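PDB 2DZW: tryptophan synthase alpha chain from Pyrococcus furiosus, which catalyses the aldol cleavage of indoleglycerol phosphate to indole and glyceraldehyde 3-phosphate, the alpha-subunit step in the last stage of tryptophan biosynthesis. Local coordinates for residues Ala140-Pro145 with Tyr180-Arg185. The protein carries 1 engineered substitution. Numbering follows the deposited sequence.
Sequences AAPNTP and YDLLRR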
loop_
_atom_site.group_PDB
_atom_site.type_symbol
_atom_site.label_atom_id
_atom_site.label_comp_id
_atom_site.label_asym_id
_atom_site.label_seq_id
_atom_site.Cartn_x
_atom_site.Cartn_y
_atom_site.Cartn_z
ATOM N N ALA A 140 -0.302 -9.857 5.641
ATOM C CA ALA A 140 -0.189 -11.302 5.815
ATOM C C ALA A 140 0.478 -11.860 4.555
ATOM O O ALA A 140 0.197 -11.405 3.446
ATOM C CB ALA A 140 -1.579 -11.926 6.015
ATOM N N ALA A 141 1.363 -12.838 4.729
ATOM C CA ALA A 141 2.075 -13.437 3.603
ATOM C C ALA A 141 1.713 -14.915 3.459
ATOM O O ALA A 141 1.109 -15.499 4.350
ATOM C CB ALA A 141 3.579 -13.274 3.801
ATOM N N PRO A 142 2.096 -15.543 2.337
ATOM C CA PRO A 142 1.792 -16.959 2.101
ATOM C C PRO A 142 2.147 -17.914 3.253
ATOM O O PRO A 142 1.618 -19.021 3.343
ATOM C CB PRO A 142 2.576 -17.266 0.829
ATOM C CG PRO A 142 2.542 -15.964 0.093
ATOM C CD PRO A 142 2.844 -14.972 1.202
ATOM N N ASN A 143 3.041 -17.492 4.138
ATOM C CA ASN A 143 3.426 -18.349 5.248
ATOM C C ASN A 143 2.662 -17.998 6.517
ATOM O O ASN A 143 3.007 -18.446 7.604
ATOM C CB ASN A 143 4.935 -18.258 5.487
ATOM C CG ASN A 143 5.365 -16.896 5.975
ATOM O OD1 ASN A 143 4.834 -15.870 5.544
ATOM N ND2 ASN A 143 6.350 -16.873 6.866
ATOM N N THR A 144 1.623 -17.184 6.376
ATOM C CA THR A 144 0.796 -16.822 7.517
ATOM C C THR A 144 -0.260 -17.934 7.666
ATOM O O THR A 144 -0.993 -18.241 6.720
ATOM C CB THR A 144 0.097 -15.444 7.294
ATOM O OG1 THR A 144 1.092 -14.407 7.226
ATOM C CG2 THR A 144 -0.881 -15.132 8.425
ATOM N N PRO A 145 -0.325 -18.570 8.847
ATOM C CA PRO A 145 -1.294 -19.642 9.095
ATOM C C PRO A 145 -2.678 -19.115 9.486
ATOM O O PRO A 145 -2.811 -18.013 10.015
ATOM C CB PRO A 145 -0.634 -20.440 10.212
ATOM C CG PRO A 145 0.015 -19.390 11.008
ATOM C CD PRO A 145 0.645 -18.489 9.954
ATOM N N TYR A 180 -2.556 -17.586 -4.603
ATOM C CA TYR A 180 -3.963 -17.952 -4.679
ATOM C C TYR A 180 -4.415 -18.680 -3.406
ATOM O O TYR A 180 -5.531 -18.481 -2.924
ATOM C CB TYR A 180 -4.194 -18.848 -5.898
ATOM C CG TYR A 180 -4.164 -18.100 -7.215
ATOM C CD1 TYR A 180 -3.326 -18.504 -8.259
ATOM C CD2 TYR A 180 -4.995 -17.005 -7.426
ATOM C CE1 TYR A 180 -3.325 -17.828 -9.481
ATOM C CE2 TYR A 180 -5.001 -16.326 -8.637
ATOM C CZ TYR A 180 -4.173 -16.739 -9.660
ATOM O OH TYR A 180 -4.231 -16.081 -10.867
ATOM N N ASP A 181 -3.548 -19.518 -2.856
ATOM C CA ASP A 181 -3.911 -20.253 -1.652
ATOM C C ASP A 181 -4.109 -19.297 -0.482
ATOM O O ASP A 181 -5.044 -19.450 0.310
ATOM C CB ASP A 181 -2.846 -21.301 -1.318
ATOM C CG ASP A 181 -3.105 -21.984 0.016
ATOM O OD1 ASP A 181 -2.460 -21.592 1.011
ATOM O OD2 ASP A 181 -3.959 -22.902 0.081
ATOM N N LEU A 182 -3.227 -18.308 -0.383
ATOM C CA LEU A 182 -3.315 -17.316 0.676
ATOM C C LEU A 182 -4.650 -16.580 0.557
ATOM O O LEU A 182 -5.344 -16.369 1.553
ATOM C CB LEU A 182 -2.153 -16.322 0.558
ATOM C CG LEU A 182 -2.143 -15.141 1.538
ATOM C CD1 LEU A 182 -2.116 -15.668 2.976
ATOM C CD2 LEU A 182 -0.934 -14.231 1.248
ATOM N N LEU A 183 -4.996 -16.191 -0.670
ATOM C CA LEU A 183 -6.244 -15.483 -0.947
ATOM C C LEU A 183 -7.429 -16.353 -0.552
ATOM O O LEU A 183 -8.323 -15.927 0.178
ATOM C CB LEU A 183 -6.330 -15.132 -2.443
ATOM C CG LEU A 183 -7.604 -14.452 -2.976
ATOM C CD1 LEU A 183 -7.856 -13.142 -2.243
ATOM C CD2 LEU A 183 -7.484 -14.205 -4.470
ATOM N N ARG A 184 -7.425 -17.584 -1.038
ATOM C CA ARG A 184 -8.496 -18.525 -0.756
ATOM C C ARG A 184 -8.696 -18.715 0.755
ATOM O O ARG A 184 -9.831 -18.762 1.235
ATOM C CB ARG A 184 -8.178 -19.859 -1.441
ATOM C CG ARG A 184 -9.389 -20.656 -1.900
ATOM C CD ARG A 184 -9.006 -21.593 -3.054
ATOM N NE ARG A 184 -7.892 -22.474 -2.699
ATOM C CZ ARG A 184 -6.773 -22.601 -3.414
ATOM N NH1 ARG A 184 -6.608 -21.900 -4.535
ATOM N NH2 ARG A 184 -5.816 -23.434 -3.007
ATOM N N ARG A 185 -7.595 -18.811 1.498
ATOM C CA ARG A 185 -7.660 -18.994 2.945
ATOM C C ARG A 185 -8.171 -17.743 3.647
ATOM O O ARG A 185 -8.960 -17.825 4.587
ATOM C CB ARG A 185 -6.283 -19.380 3.509
ATOM C CG ARG A 185 -5.791 -20.753 3.056
ATOM C CD ARG A 185 -4.570 -21.255 3.852
ATOM N NE ARG A 185 -3.308 -20.613 3.475
ATOM C CZ ARG A 185 -2.633 -19.759 4.240
ATOM N NH1 ARG A 185 -3.089 -19.426 5.442
ATOM N NH2 ARG A 185 -1.493 -19.237 3.806
#
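Leu182 and Arg185 of helix 177-187 meet residues 140-145, the end of strand 135-140 of the TIM barrel and the loop after it. The loop holds a type I beta turn, Ala141 to Thr144. The contact ties it to the helix after the next strand, with the side chains of Ala140 and Ala141 about 12 Å from those of active-site Glu36 and Asp47, respectively. In the tight part the methyls of Leu182 pack on the backbone of Ala141 and Pro142. Leu182 is buried and also touches Leu162 of strand 159-163. Its CG stands anti to the backbone N (chi1 176°). Leu182 CD2 lies 3.5 Å from Pro142 N, and its CD1 lies as close to Ala141 O. The Pro142 ring gives less, with its CD 3.9 Å from Leu182 CD2.

The side nearer solvent is polar and held by directed bonds. Here Arg185, bent at chi3 (-76°), brings its guanidinium edge to Thr144 O. NH1 makes the main bond and a salt bridge to Asp146; NH2 makes a second, weak hydrogen bond to Thr144 O. Asp181 OD1 takes Arg185 NE at 2.8 Å and helps fix the group's rotation. With an alanine in place of Arg185, Thr144 O would probably lose these donors and Asp181 its closer cationic mate. The main bond, Arg185 NH1 to Thr144 O, is 2.7 Å long and lies in the carbonyl plane, with a C=O...N angle of 157°.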